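Local coordinates for protein serine-tRNA ligase (Naegleria fowleri, PDB 6BLJ) that probably attaches serine to its cognate tRNA in the cytoplasm, through a seryl-adenylate made from ATP, as a class II aminoacyl-tRNA synthetase, at residues Val374-Gly379 / Lys388-Ala393; Gln338-Ser343 / Asp354-Asn359; Leu367-Arg372 / Glu457-Pro462. All blocks are in the same frame, centred on the assembly; numbering follows the deposited sequence.

In the fold
From the N terminus, contact 2 comes first. Strand 332-342 leads into helix 348-366, and Gln338-Ser343 with Asp354-Asn359 closes that short loop. The same helix runs out at Leu367-Arg372, the first half of contact 3. Its partner, Glu457-Pro462, lies 85 residues later, so contact 3 closes a long loop. Contact 1, Val374-Gly379 with Lys388-Ala393, lies within that loop. Contact 2 is in series with both. Contacts 1 and 3 share strand 371-375 and meet through the salt bridge Glu392-Arg372. Contacts 1 and 2 meet where Phe389 and, in the conformer modelled, Leu391 pack on Ile357. Together they tie the mostly antiparallel sheet of the class II core to helices 348-366 and 448-458.

Contact 1: Val374-Gly379 / Lys388-Ala393; sequences VNIVSG and KFDLEA
Val374 and Asp390 pair across an antiparallel beta hairpin, strands 371-375 and 387-394, in the sheet of the class II synthetase core. They form a hydrogen-bonded pair: Val374 N reaches Asp390 O at 2.8 Å, and Asp390 N reaches Val374 O at 2.9 Å. Asn375 and Phe389 are the adjoining non-hydrogen-bonded pair. One step further, Ile376 N bonds to Lys388 O at 3.1 Å, nearly in line with the carbonyl.

Ile376 packs on the Asp390 carboxylate, with Ile376 CD1 3.6 Å from Asp390 OD2. Ile376 CG1 lies 4.0 Å from Lys388 CG. In the conformer modelled here, Val374 CG2 rests on Asp390 CB. On the other face, Asn375 CB meets the ring atom Phe389 CE1 at 3.7 Å, with amide and ring planes 67° apart. Asn375 ND2 donates to Thr157 O.

The hairpin lies next to strand 404-412, which carries part of the AMP pocket, and Lys388 touches the pocket residue Ser409. The Lys388 chain bends at chi3 (107°) and chi4 (77°), curling back past Ile376 CG1. Its NZ then meets Asp390 OD1 at 2.8 Å in a salt bridge, on the syn lone pair.

Contact 2: Gln338-Ser343 / Asp354-Asn359; sequences QFVVTS and DEMIGN
Gln338 of strand 332-342 reaches across to Met356 and Asn359 of helix 348-366. This is a helix packed on the mostly antiparallel sheet of the class II synthetase core. Strand and helix follow each other in the chain and run nearly antiparallel, with segment axes 10.0 Å apart. The contact is buried.

The Gln338 side chain leaves with CG anti to its own carbonyl carbon (chi1 -58°) and continues extended at chi2. This carries the amide from the strand to the helix, where both of its ends are used. Asn359 ND2 donates to Gln338 OE1 at 2.9 Å. The donor is tilted out of the Gln338 carbonyl plane, while the acceptor lies in the amide plane of Asn359. The two amides are themselves turned 42° apart. Gln338 NE2 donates to the backbone oxygen Met356 O at 3.0 Å, and this oxygen lies close to the Gln338 amide plane. Two bonds to different residues of the helix therefore fix the rotation of the amide and satisfy a polar group inside the protein. Asn359 CB also sits against Gln338 OE1, at 3.4 Å.

Beside this polar grip lies an apolar one. Met356 runs toward the strand and bends only at chi3 (71°). The bend lays the terminal methyl CE along the strand, near Gln338 CB and Gln338 O. Met356 also touches Leu441 of strand 436-447, the neighbour of strand 332-342 in the sheet. Tyr241 touches Gln338, Val340 and Asn359. Val340 and Met356 lie alongside, pointing opposite ways, and the closest approach between them is from the methyl Val340 CG2 to the sulfur Met356 SD, 3.6 Å.

Contact 3: Leu367-Arg372 / Glu457-Pro462; sequences LGIPYR and ENYQTP
Leu367-Gly368 and Asn458-Tyr459 meet where two helices end. Helix 348-366 finishes in a Schellman motif, with Gly368 at positive phi (65°). The chain then extends through Ile369 and Pro370 into strand 371-375. Helix 448-458 ends at Asn458, and Tyr459 is the first residue to leave helical geometry. The nearest CA atoms are those of Ile369 and Asn458, 7.3 Å apart, so side chains of Glu457-Pro462 span the gap, one of them to a backbone oxygen.

Tyr459 makes the polar link. Its hydroxyl OH donates to Leu367 O, modelled at 2.5 Å, so the exact length is uncertain. The hydroxyl approaches from above the Leu367 carbonyl plane. The oxygen lies near the plane of the tyrosine ring, at its edge. Ile369 CD1 comes to the same ring at its edge, 4.3 Å from Tyr459 CE2. Pro370 and Asn458 pass side by side, head to tail, with Pro370 CD 3.8 Å from Asn458 OD1. The amide nitrogen of Asn458 bonds to Cys454 O within its own helix and to Trp394 O of strand 387-394.

Helix 448-458 carries the AMP-pocket residue Arg450. The contact joins its C-terminal end to the lead-in to strand 371-375 in the class II synthetase core.

Contact 1: Val374-Gly379 / Lys388-Ala393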
ATOM      1  N   VAL A 374       6.787 -21.921  24.055  1.00 22.44           N
ATOM      2  CA  VAL A 374       7.969 -21.086  23.893  0.55 28.16           C
ATOM      3  C   VAL A 374       7.679 -19.673  24.372  1.00 30.90           C
ATOM      4  O   VAL A 374       6.605 -19.105  24.134  1.00 25.92           O
ATOM      5  CB  VAL A 374       8.502 -21.079  22.446  0.55 28.32           C
ATOM      6  CG1 VAL A 374       8.886 -22.502  22.026  0.55 30.58           C
ATOM      7  CG2 VAL A 374       7.488 -20.497  21.505  0.55 24.58           C
ATOM      8  N   ASN A 375       8.661 -19.120  25.090  1.00 26.20           N
ATOM      9  CA  ASN A 375       8.609 -17.792  25.695  1.00 27.07           C
ATOM     10  C   ASN A 375       9.294 -16.821  24.732  1.00 27.71           C
ATOM     11  O   ASN A 375      10.515 -16.877  24.554  1.00 29.74           O
ATOM     12  CB  ASN A 375       9.302 -17.835  27.060  1.00 31.78           C
ATOM     13  CG  ASN A 375       9.219 -16.522  27.818  1.00 41.04           C
ATOM     14  OD1 ASN A 375       8.621 -15.551  27.355  1.00 46.71           O
ATOM     15  ND2 ASN A 375       9.802 -16.498  29.012  1.00 34.96           N
ATOM     16  N   ILE A 376       8.507 -15.944  24.106  1.00 25.22           N
ATOM     17  CA  ILE A 376       8.981 -15.111  22.999  1.00 22.71           C
ATOM     18  C   ILE A 376       9.858 -13.982  23.532  1.00 29.46           C
ATOM     19  O   ILE A 376       9.459 -13.243  24.445  1.00 26.84           O
ATOM     20  CB  ILE A 376       7.798 -14.549  22.184  1.00 25.52           C
ATOM     21  CG1 ILE A 376       6.963 -15.678  21.563  1.00 26.17           C
ATOM     22  CG2 ILE A 376       8.296 -13.629  21.055  1.00 23.12           C
ATOM     23  CD1 ILE A 376       7.743 -16.538  20.580  1.00 25.58           C
ATOM     24  N   VAL A 377      11.030 -13.802  22.910  1.00 25.77           N
ATOM     25  CA  VAL A 377      12.015 -12.853  23.424  1.00 29.33           C
ATOM     26  C   VAL A 377      11.478 -11.416  23.396  1.00 30.36           C
ATOM     27  O   VAL A 377      10.660 -11.042  22.544  1.00 24.23           O
ATOM     28  CB  VAL A 377      13.334 -12.952  22.636  1.00 30.52           C
ATOM     29  CG1 VAL A 377      13.923 -14.346  22.768  1.00 27.74           C
ATOM     30  CG2 VAL A 377      13.142 -12.588  21.158  1.00 28.65           C
ATOM     31  N   SER A 378      11.980 -10.597  24.326  1.00 29.28           N
ATOM     32  CA  SER A 378      11.444  -9.251  24.517  1.00 31.37           C
ATOM     33  C   SER A 378      11.543  -8.407  23.250  1.00 31.79           C
ATOM     34  O   SER A 378      10.655  -7.594  22.970  1.00 30.66           O
ATOM     35  CB  SER A 378      12.178  -8.565  25.663  1.00 29.21           C
ATOM     36  OG  SER A 378      13.571  -8.575  25.419  1.00 32.42           O
ATOM     37  N   GLY A 379      12.625  -8.564  22.478  1.00 32.50           N
ATOM     38  CA  GLY A 379      12.786  -7.755  21.274  1.00 26.64           C
ATOM     39  C   GLY A 379      11.773  -8.046  20.175  1.00 34.50           C
ATOM     40  O   GLY A 379      11.611  -7.228  19.264  1.00 33.39           O
ATOM     41  N   LYS A 388       4.332 -12.899  25.637  1.00 27.43           N
ATOM     42  CA  LYS A 388       3.743 -13.754  24.610  1.00 26.10           C
ATOM     43  C   LYS A 388       4.321 -15.158  24.712  1.00 30.11           C
ATOM     44  O   LYS A 388       5.547 -15.331  24.749  1.00 28.22           O
ATOM     45  CB  LYS A 388       3.981 -13.170  23.209  1.00 24.47           C
ATOM     46  CG  LYS A 388       3.343 -13.938  22.048  1.00 28.52           C
ATOM     47  CD  LYS A 388       3.183 -13.032  20.831  1.00 34.27           C
ATOM     48  CE  LYS A 388       4.168 -13.382  19.744  1.00 39.85           C
ATOM     49  NZ  LYS A 388       3.781 -14.600  18.964  1.00 32.44           N
ATOM     50  N   PHE A 389       3.433 -16.148  24.807  1.00 26.72           N
ATOM     51  CA  PHE A 389       3.779 -17.560  24.679  1.00 24.14           C
ATOM     52  C   PHE A 389       3.270 -18.054  23.331  1.00 27.21           C
ATOM     53  O   PHE A 389       2.131 -17.760  22.950  1.00 27.26           O
ATOM     54  CB  PHE A 389       3.143 -18.414  25.786  1.00 29.82           C
ATOM     55  CG  PHE A 389       3.974 -18.544  27.048  1.00 32.44           C
ATOM     56  CD1 PHE A 389       5.143 -17.825  27.221  1.00 34.56           C
ATOM     57  CD2 PHE A 389       3.564 -19.396  28.066  1.00 32.96           C
ATOM     58  CE1 PHE A 389       5.896 -17.958  28.397  1.00 37.82           C
ATOM     59  CE2 PHE A 389       4.307 -19.535  29.241  1.00 34.75           C
ATOM     60  CZ  PHE A 389       5.468 -18.814  29.407  1.00 35.93           C
ATOM     61  N   ASP A 390       4.098 -18.802  22.616  1.00 22.50           N
ATOM     62  CA  ASP A 390       3.632 -19.534  21.449  1.00 23.74           C
ATOM     63  C   ASP A 390       3.608 -21.024  21.753  1.00 27.21           C
ATOM     64  O   ASP A 390       4.394 -21.524  22.566  1.00 26.12           O
ATOM     65  CB  ASP A 390       4.531 -19.322  20.225  1.00 24.62           C
ATOM     66  CG  ASP A 390       4.394 -17.930  19.619  1.00 29.57           C
ATOM     67  OD1 ASP A 390       3.693 -17.078  20.214  1.00 24.17           O
ATOM     68  OD2 ASP A 390       5.001 -17.705  18.551  1.00 26.88           O
ATOM     69  N   LEU A 391       2.684 -21.727  21.107  1.00 24.70           N
ATOM     70  CA  LEU A 391       2.722 -23.183  21.022  0.54 24.19           C
ATOM     71  C   LEU A 391       3.245 -23.536  19.642  1.00 28.22           C
ATOM     72  O   LEU A 391       2.647 -23.138  18.634  1.00 24.33           O
ATOM     73  CB  LEU A 391       1.349 -23.824  21.220  0.54 22.78           C
ATOM     74  CG  LEU A 391       0.598 -23.738  22.540  0.54 23.89           C
ATOM     75  CD1 LEU A 391      -0.585 -24.705  22.511  0.54 25.32           C
ATOM     76  CD2 LEU A 391       1.528 -24.075  23.668  0.54 24.22           C
ATOM     77  N   GLU A 392       4.367 -24.251  19.595  1.00 25.32           N
ATOM     78  CA  GLU A 392       4.963 -24.717  18.349  1.00 26.84           C
ATOM     79  C   GLU A 392       4.756 -26.221  18.266  1.00 27.12           C
ATOM     80  O   GLU A 392       5.185 -26.956  19.162  1.00 26.41           O
ATOM     81  CB  GLU A 392       6.455 -24.367  18.279  1.00 24.30           C
ATOM     82  CG  GLU A 392       6.752 -22.847  18.312  1.00 24.64           C
ATOM     83  CD  GLU A 392       8.243 -22.542  18.209  1.00 30.45           C
ATOM     84  OE1 GLU A 392       9.079 -23.457  18.435  1.00 31.62           O
ATOM     85  OE2 GLU A 392       8.579 -21.379  17.948  1.00 31.43           O
ATOM     86  N   ALA A 393       4.100 -26.676  17.203  1.00 21.33           N
ATOM     87  CA  ALA A 393       3.778 -28.086  17.044  1.00 24.86           C
ATOM     88  C   ALA A 393       4.822 -28.793  16.188  1.00 24.39           C
ATOM     89  O   ALA A 393       5.541 -28.177  15.400  1.00 27.97           O
ATOM     90  CB  ALA A 393       2.396 -28.263  16.416  1.00 23.77           C
TER
HETATM   91  O   HOH W   1       7.177 -13.263  25.960  1.00 24.18           O

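Contact 2: Gln338-Ser343 / Asp354-Asn359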
ATOM      1  N   GLN A 338      -9.398 -17.367  21.361  1.00 25.66           N
ATOM      2  CA  GLN A 338      -9.742 -17.003  22.734  1.00 27.17           C
ATOM      3  C   GLN A 338      -9.505 -15.512  22.929  1.00 28.40           C
ATOM      4  O   GLN A 338      -8.439 -15.003  22.572  1.00 29.81           O
ATOM      5  CB  GLN A 338      -8.905 -17.762  23.763  1.00 23.80           C
ATOM      6  CG  GLN A 338      -8.965 -19.279  23.722  1.00 25.91           C
ATOM      7  CD  GLN A 338      -8.010 -19.885  24.755  1.00 29.69           C
ATOM      8  OE1 GLN A 338      -8.295 -19.879  25.938  1.00 31.05           O
ATOM      9  NE2 GLN A 338      -6.870 -20.394  24.299  1.00 30.06           N
ATOM     10  N   PHE A 339     -10.490 -14.820  23.500  1.00 23.81           N
ATOM     11  CA  PHE A 339     -10.393 -13.387  23.777  1.00 23.31           C
ATOM     12  C   PHE A 339     -11.006 -13.122  25.147  1.00 26.79           C
ATOM     13  O   PHE A 339     -12.146 -13.529  25.399  1.00 31.43           O
ATOM     14  CB  PHE A 339     -11.109 -12.560  22.692  1.00 23.87           C
ATOM     15  CG  PHE A 339     -10.896 -11.064  22.826  1.00 31.27           C
ATOM     16  CD1 PHE A 339     -11.644 -10.312  23.732  1.00 27.76           C
ATOM     17  CD2 PHE A 339      -9.942 -10.421  22.057  1.00 30.32           C
ATOM     18  CE1 PHE A 339     -11.440  -8.947  23.863  1.00 31.70           C
ATOM     19  CE2 PHE A 339      -9.728  -9.052  22.178  1.00 32.25           C
ATOM     20  CZ  PHE A 339     -10.474  -8.313  23.085  1.00 33.23           C
ATOM     21  N   VAL A 340     -10.257 -12.476  26.048  1.00 30.26           N
ATOM     22  CA  VAL A 340     -10.719 -12.279  27.420  1.00 29.65           C
ATOM     23  C   VAL A 340     -10.480 -10.843  27.872  1.00 33.36           C
ATOM     24  O   VAL A 340      -9.401 -10.282  27.652  1.00 35.01           O
ATOM     25  CB  VAL A 340     -10.043 -13.260  28.400  1.00 33.96           C
ATOM     26  CG1 VAL A 340     -10.648 -13.096  29.811  1.00 30.87           C
ATOM     27  CG2 VAL A 340     -10.211 -14.706  27.926  1.00 29.02           C
ATOM     28  N   VAL A 341     -11.496 -10.260  28.522  1.00 28.02           N
ATOM     29  CA  VAL A 341     -11.384  -8.999  29.246  1.00 26.64           C
ATOM     30  C   VAL A 341     -11.336  -9.332  30.737  1.00 31.51           C
ATOM     31  O   VAL A 341     -12.209 -10.055  31.241  1.00 32.93           O
ATOM     32  CB  VAL A 341     -12.579  -8.074  28.939  1.00 33.65           C
ATOM     33  CG1 VAL A 341     -12.392  -6.703  29.596  1.00 30.60           C
ATOM     34  CG2 VAL A 341     -12.840  -7.962  27.422  1.00 32.83           C
ATOM     35  N   THR A 342     -10.335  -8.812  31.456  1.00 28.12           N
ATOM     36  CA  THR A 342     -10.257  -9.082  32.899  1.00 36.50           C
ATOM     37  C   THR A 342     -10.174  -7.799  33.713  1.00 36.06           C
ATOM     38  O   THR A 342      -9.881  -6.711  33.206  1.00 36.52           O
ATOM     39  CB  THR A 342      -9.050  -9.951  33.285  1.00 35.45           C
ATOM     40  OG1 THR A 342      -7.869  -9.132  33.291  1.00 41.44           O
ATOM     41  CG2 THR A 342      -8.880 -11.124  32.328  1.00 31.98           C
ATOM     42  N   SER A 343     -10.404  -7.964  35.015  1.00 34.91           N
ATOM     43  CA  SER A 343     -10.096  -6.923  35.970  1.00 33.93           C
ATOM     44  C   SER A 343      -8.608  -6.585  35.906  1.00 33.48           C
ATOM     45  O   SER A 343      -7.783  -7.438  35.578  1.00 34.07           O
ATOM     46  CB  SER A 343     -10.466  -7.385  37.383  1.00 43.40           C
ATOM     47  OG  SER A 343      -9.816  -6.606  38.370  1.00 44.93           O
ATOM     48  N   ASP A 354      -2.203 -17.709  31.960  1.00 31.63           N
ATOM     49  CA  ASP A 354      -1.909 -19.119  32.202  1.00 34.31           C
ATOM     50  C   ASP A 354      -3.093 -20.008  31.838  1.00 34.87           C
ATOM     51  O   ASP A 354      -2.911 -21.103  31.291  1.00 33.04           O
ATOM     52  CB  ASP A 354      -1.526 -19.330  33.677  1.00 39.38           C
ATOM     53  CG  ASP A 354      -0.204 -18.673  34.043  1.00 40.09           C
ATOM     54  OD1 ASP A 354       0.591 -18.378  33.132  1.00 42.78           O
ATOM     55  OD2 ASP A 354       0.047 -18.464  35.243  1.00 47.36           O
ATOM     56  N   GLU A 355      -4.315 -19.564  32.157  1.00 31.59           N
ATOM     57  CA  GLU A 355      -5.502 -20.345  31.821  1.00 34.02           C
ATOM     58  C   GLU A 355      -5.653 -20.499  30.309  1.00 32.34           C
ATOM     59  O   GLU A 355      -5.974 -21.588  29.819  1.00 30.90           O
ATOM     60  CB  GLU A 355      -6.759 -19.690  32.413  1.00 37.70           C
ATOM     61  CG  GLU A 355      -8.071 -20.352  31.952  1.00 45.82           C
ATOM     62  CD  GLU A 355      -9.337 -19.672  32.488  1.00 45.83           C
ATOM     63  OE1 GLU A 355      -9.399 -19.364  33.698  1.00 41.83           O
ATOM     64  OE2 GLU A 355     -10.268 -19.433  31.675  1.00 39.99           O
ATOM     65  N   MET A 356      -5.395 -19.422  29.553  1.00 27.28           N
ATOM     66  CA  MET A 356      -5.623 -19.442  28.108  1.00 27.56           C
ATOM     67  C   MET A 356      -4.590 -20.297  27.390  1.00 27.77           C
ATOM     68  O   MET A 356      -4.939 -21.062  26.485  1.00 26.48           O
ATOM     69  CB  MET A 356      -5.623 -18.011  27.558  1.00 28.28           C
ATOM     70  CG  MET A 356      -6.827 -17.192  28.075  1.00 26.33           C
ATOM     71  SD  MET A 356      -6.656 -15.412  27.825  1.00 29.82           S
ATOM     72  CE  MET A 356      -6.855 -15.306  26.036  1.00 22.66           C
ATOM     73  N   ILE A 357      -3.307 -20.164  27.743  1.00 25.99           N
ATOM     74  CA  ILE A 357      -2.337 -21.053  27.116  1.00 25.87           C
ATOM     75  C   ILE A 357      -2.622 -22.485  27.554  1.00 33.05           C
ATOM     76  O   ILE A 357      -2.472 -23.418  26.762  1.00 32.71           O
ATOM     77  CB  ILE A 357      -0.883 -20.610  27.415  1.00 31.75           C
ATOM     78  CG1 ILE A 357       0.121 -21.354  26.520  1.00 33.11           C
ATOM     79  CG2 ILE A 357      -0.518 -20.808  28.900  1.00 27.24           C
ATOM     80  CD1 ILE A 357      -0.085 -21.112  25.027  1.00 29.72           C
ATOM     81  N   GLY A 358      -3.115 -22.671  28.790  1.00 37.85           N
ATOM     82  CA  GLY A 358      -3.523 -23.999  29.235  1.00 32.19           C
ATOM     83  C   GLY A 358      -4.680 -24.572  28.433  1.00 31.00           C
ATOM     84  O   GLY A 358      -4.734 -25.777  28.183  1.00 30.17           O
ATOM     85  N   ASN A 359      -5.639 -23.725  28.049  1.00 30.06           N
ATOM     86  CA  ASN A 359      -6.725 -24.169  27.178  1.00 28.18           C
ATOM     87  C   ASN A 359      -6.190 -24.675  25.838  1.00 29.06           C
ATOM     88  O   ASN A 359      -6.635 -25.709  25.335  1.00 26.68           O
ATOM     89  CB  ASN A 359      -7.726 -23.029  26.949  1.00 29.82           C
ATOM     90  CG  ASN A 359      -8.549 -22.705  28.193  1.00 33.84           C
ATOM     91  OD1 ASN A 359      -8.670 -23.523  29.099  1.00 31.70           O
ATOM     92  ND2 ASN A 359      -9.122 -21.515  28.228  1.00 29.24           N
TER

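Contact 3: Leu367-Arg372 / Glu457-Pro462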
ATOM      1  N   LEU A 367      -6.019 -33.580  20.633  1.00 33.04           N
ATOM      2  CA  LEU A 367      -5.817 -33.967  19.242  1.00 29.31           C
ATOM      3  C   LEU A 367      -4.630 -34.903  19.045  1.00 32.08           C
ATOM      4  O   LEU A 367      -4.415 -35.366  17.923  1.00 30.45           O
ATOM      5  CB  LEU A 367      -5.624 -32.718  18.362  1.00 22.92           C
ATOM      6  CG  LEU A 367      -6.882 -31.866  18.162  1.00 27.76           C
ATOM      7  CD1 LEU A 367      -6.506 -30.536  17.575  1.00 27.29           C
ATOM      8  CD2 LEU A 367      -7.871 -32.592  17.237  1.00 28.51           C
ATOM      9  N   GLY A 368      -3.876 -35.208  20.098  1.00 36.52           N
ATOM     10  CA  GLY A 368      -2.657 -35.983  19.937  1.00 33.07           C
ATOM     11  C   GLY A 368      -1.575 -35.277  19.142  1.00 31.07           C
ATOM     12  O   GLY A 368      -0.797 -35.930  18.445  1.00 33.55           O
ATOM     13  N   ILE A 369      -1.483 -33.960  19.244  1.00 28.00           N
ATOM     14  CA  ILE A 369      -0.495 -33.176  18.507  1.00 27.31           C
ATOM     15  C   ILE A 369       0.655 -32.849  19.456  1.00 32.27           C
ATOM     16  O   ILE A 369       0.437 -32.125  20.441  1.00 29.02           O
ATOM     17  CB  ILE A 369      -1.113 -31.889  17.941  1.00 26.77           C
ATOM     18  CG1 ILE A 369      -2.191 -32.200  16.895  1.00 29.87           C
ATOM     19  CG2 ILE A 369      -0.040 -31.006  17.331  1.00 22.35           C
ATOM     20  CD1 ILE A 369      -1.672 -32.935  15.687  1.00 31.83           C
ATOM     21  N   PRO A 370       1.879 -33.323  19.201  1.00 29.51           N
ATOM     22  CA  PRO A 370       3.001 -32.946  20.070  1.00 23.56           C
ATOM     23  C   PRO A 370       3.361 -31.491  19.841  1.00 24.47           C
ATOM     24  O   PRO A 370       3.165 -30.957  18.744  1.00 23.20           O
ATOM     25  CB  PRO A 370       4.142 -33.875  19.616  1.00 24.32           C
ATOM     26  CG  PRO A 370       3.549 -34.813  18.621  1.00 27.27           C
ATOM     27  CD  PRO A 370       2.348 -34.107  18.048  1.00 31.48           C
ATOM     28  N   TYR A 371       3.861 -30.840  20.894  1.00 23.85           N
ATOM     29  CA  TYR A 371       4.177 -29.419  20.803  1.00 32.49           C
ATOM     30  C   TYR A 371       5.201 -29.045  21.872  1.00 33.17           C
ATOM     31  O   TYR A 371       5.534 -29.835  22.762  1.00 31.35           O
ATOM     32  CB  TYR A 371       2.922 -28.541  20.941  1.00 22.01           C
ATOM     33  CG  TYR A 371       2.275 -28.646  22.283  1.00 26.55           C
ATOM     34  CD1 TYR A 371       1.224 -29.535  22.502  1.00 27.89           C
ATOM     35  CD2 TYR A 371       2.750 -27.915  23.362  1.00 32.15           C
ATOM     36  CE1 TYR A 371       0.655 -29.667  23.752  1.00 28.70           C
ATOM     37  CE2 TYR A 371       2.183 -28.045  24.615  1.00 32.62           C
ATOM     38  CZ  TYR A 371       1.125 -28.904  24.801  1.00 32.34           C
ATOM     39  OH  TYR A 371       0.569 -29.032  26.060  1.00 31.03           O
ATOM     40  N   ARG A 372       5.662 -27.796  21.793  1.00 25.15           N
ATOM     41  CA  ARG A 372       6.426 -27.190  22.869  1.00 27.52           C
ATOM     42  C   ARG A 372       5.893 -25.780  23.081  1.00 27.93           C
ATOM     43  O   ARG A 372       5.388 -25.144  22.143  1.00 25.22           O
ATOM     44  CB  ARG A 372       7.944 -27.181  22.555  1.00 29.20           C
ATOM     45  CG  ARG A 372       8.327 -26.310  21.332  1.00 28.75           C
ATOM     46  CD  ARG A 372       9.792 -26.501  20.906  1.00 31.74           C
ATOM     47  NE  ARG A 372      10.210 -25.516  19.900  1.00 27.69           N
ATOM     48  CZ  ARG A 372      11.426 -25.476  19.349  1.00 31.62           C
ATOM     49  NH1 ARG A 372      12.333 -26.364  19.712  1.00 30.70           N
ATOM     50  NH2 ARG A 372      11.743 -24.548  18.446  1.00 24.67           N
ATOM     51  N   GLU A 457       0.284 -34.669   8.737  1.00 21.77           N
ATOM     52  CA  GLU A 457       1.651 -35.179   8.881  1.00 24.25           C
ATOM     53  C   GLU A 457       1.786 -36.129  10.065  1.00 28.07           C
ATOM     54  O   GLU A 457       2.469 -37.155   9.968  1.00 26.72           O
ATOM     55  CB  GLU A 457       2.651 -34.033   9.022  1.00 24.16           C
ATOM     56  CG  GLU A 457       2.909 -33.280   7.707  1.00 21.31           C
ATOM     57  CD  GLU A 457       4.125 -32.363   7.783  1.00 29.68           C
ATOM     58  OE1 GLU A 457       4.892 -32.423   8.779  1.00 23.85           O
ATOM     59  OE2 GLU A 457       4.300 -31.565   6.844  1.00 23.00           O
ATOM     60  N   ASN A 458       1.154 -35.815  11.192  1.00 22.64           N
ATOM     61  CA  ASN A 458       1.330 -36.669  12.360  1.00 30.41           C
ATOM     62  C   ASN A 458       0.498 -37.944  12.301  1.00 31.30           C
ATOM     63  O   ASN A 458       0.869 -38.928  12.951  1.00 29.56           O
ATOM     64  CB  ASN A 458       0.997 -35.890  13.629  1.00 24.96           C
ATOM     65  CG  ASN A 458       2.124 -34.966  14.033  1.00 29.08           C
ATOM     66  OD1 ASN A 458       3.135 -35.406  14.579  1.00 25.89           O
ATOM     67  ND2 ASN A 458       1.980 -33.683  13.708  1.00 22.68           N
ATOM     68  N   TYR A 459      -0.590 -37.958  11.525  1.00 25.60           N
ATOM     69  CA  TYR A 459      -1.496 -39.106  11.450  1.00 26.94           C
ATOM     70  C   TYR A 459      -1.385 -39.857  10.124  1.00 30.05           C
ATOM     71  O   TYR A 459      -2.231 -40.712   9.831  1.00 31.09           O
ATOM     72  CB  TYR A 459      -2.946 -38.644  11.684  1.00 27.81           C
ATOM     73  CG  TYR A 459      -3.235 -38.384  13.148  1.00 33.61           C
ATOM     74  CD1 TYR A 459      -3.790 -39.374  13.956  1.00 38.95           C
ATOM     75  CD2 TYR A 459      -2.915 -37.153  13.740  1.00 27.62           C
ATOM     76  CE1 TYR A 459      -4.045 -39.152  15.324  1.00 38.80           C
ATOM     77  CE2 TYR A 459      -3.156 -36.928  15.113  1.00 30.38           C
ATOM     78  CZ  TYR A 459      -3.722 -37.936  15.893  1.00 34.22           C
ATOM     79  OH  TYR A 459      -3.973 -37.740  17.236  1.00 25.23           O
ATOM     80  N   GLN A 460      -0.363 -39.565   9.320  1.00 27.26           N
ATOM     81  CA  GLN A 460      -0.202 -40.233   8.038  1.00 27.54           C
ATOM     82  C   GLN A 460       0.178 -41.698   8.234  1.00 29.29           C
ATOM     83  O   GLN A 460       0.769 -42.082   9.245  1.00 26.71           O
ATOM     84  CB  GLN A 460       0.866 -39.520   7.200  1.00 24.83           C
ATOM     85  CG  GLN A 460       2.281 -39.645   7.761  1.00 25.04           C
ATOM     86  CD  GLN A 460       3.315 -38.893   6.930  1.00 28.03           C
ATOM     87  OE1 GLN A 460       3.633 -39.282   5.797  1.00 30.18           O
ATOM     88  NE2 GLN A 460       3.817 -37.789   7.477  1.00 25.96           N
ATOM     89  N   THR A 461      -0.194 -42.517   7.265  1.00 26.98           N
ATOM     90  CA  THR A 461       0.265 -43.892   7.132  1.00 30.16           C
ATOM     91  C   THR A 461       0.724 -44.056   5.694  1.00 29.36           C
ATOM     92  O   THR A 461       0.568 -43.139   4.882  1.00 29.59           O
ATOM     93  CB  THR A 461      -0.857 -44.893   7.450  1.00 34.71           C
ATOM     94  OG1 THR A 461      -1.708 -45.033   6.306  1.00 31.20           O
ATOM     95  CG2 THR A 461      -1.687 -44.414   8.644  1.00 37.64           C
ATOM     96  N   PRO A 462       1.296 -45.211   5.324  1.00 34.02           N
ATOM     97  CA  PRO A 462       1.596 -45.416   3.894  1.00 35.61           C
ATOM     98  C   PRO A 462       0.359 -45.436   3.018  1.00 36.42           C
ATOM     99  O   PRO A 462       0.487 -45.298   1.796  1.00 37.47           O
ATOM    100  CB  PRO A 462       2.312 -46.776   3.868  1.00 37.76           C
ATOM    101  CG  PRO A 462       2.901 -46.913   5.250  1.00 41.22           C
ATOM    102  CD  PRO A 462       1.888 -46.277   6.159  1.00 33.50           C
TER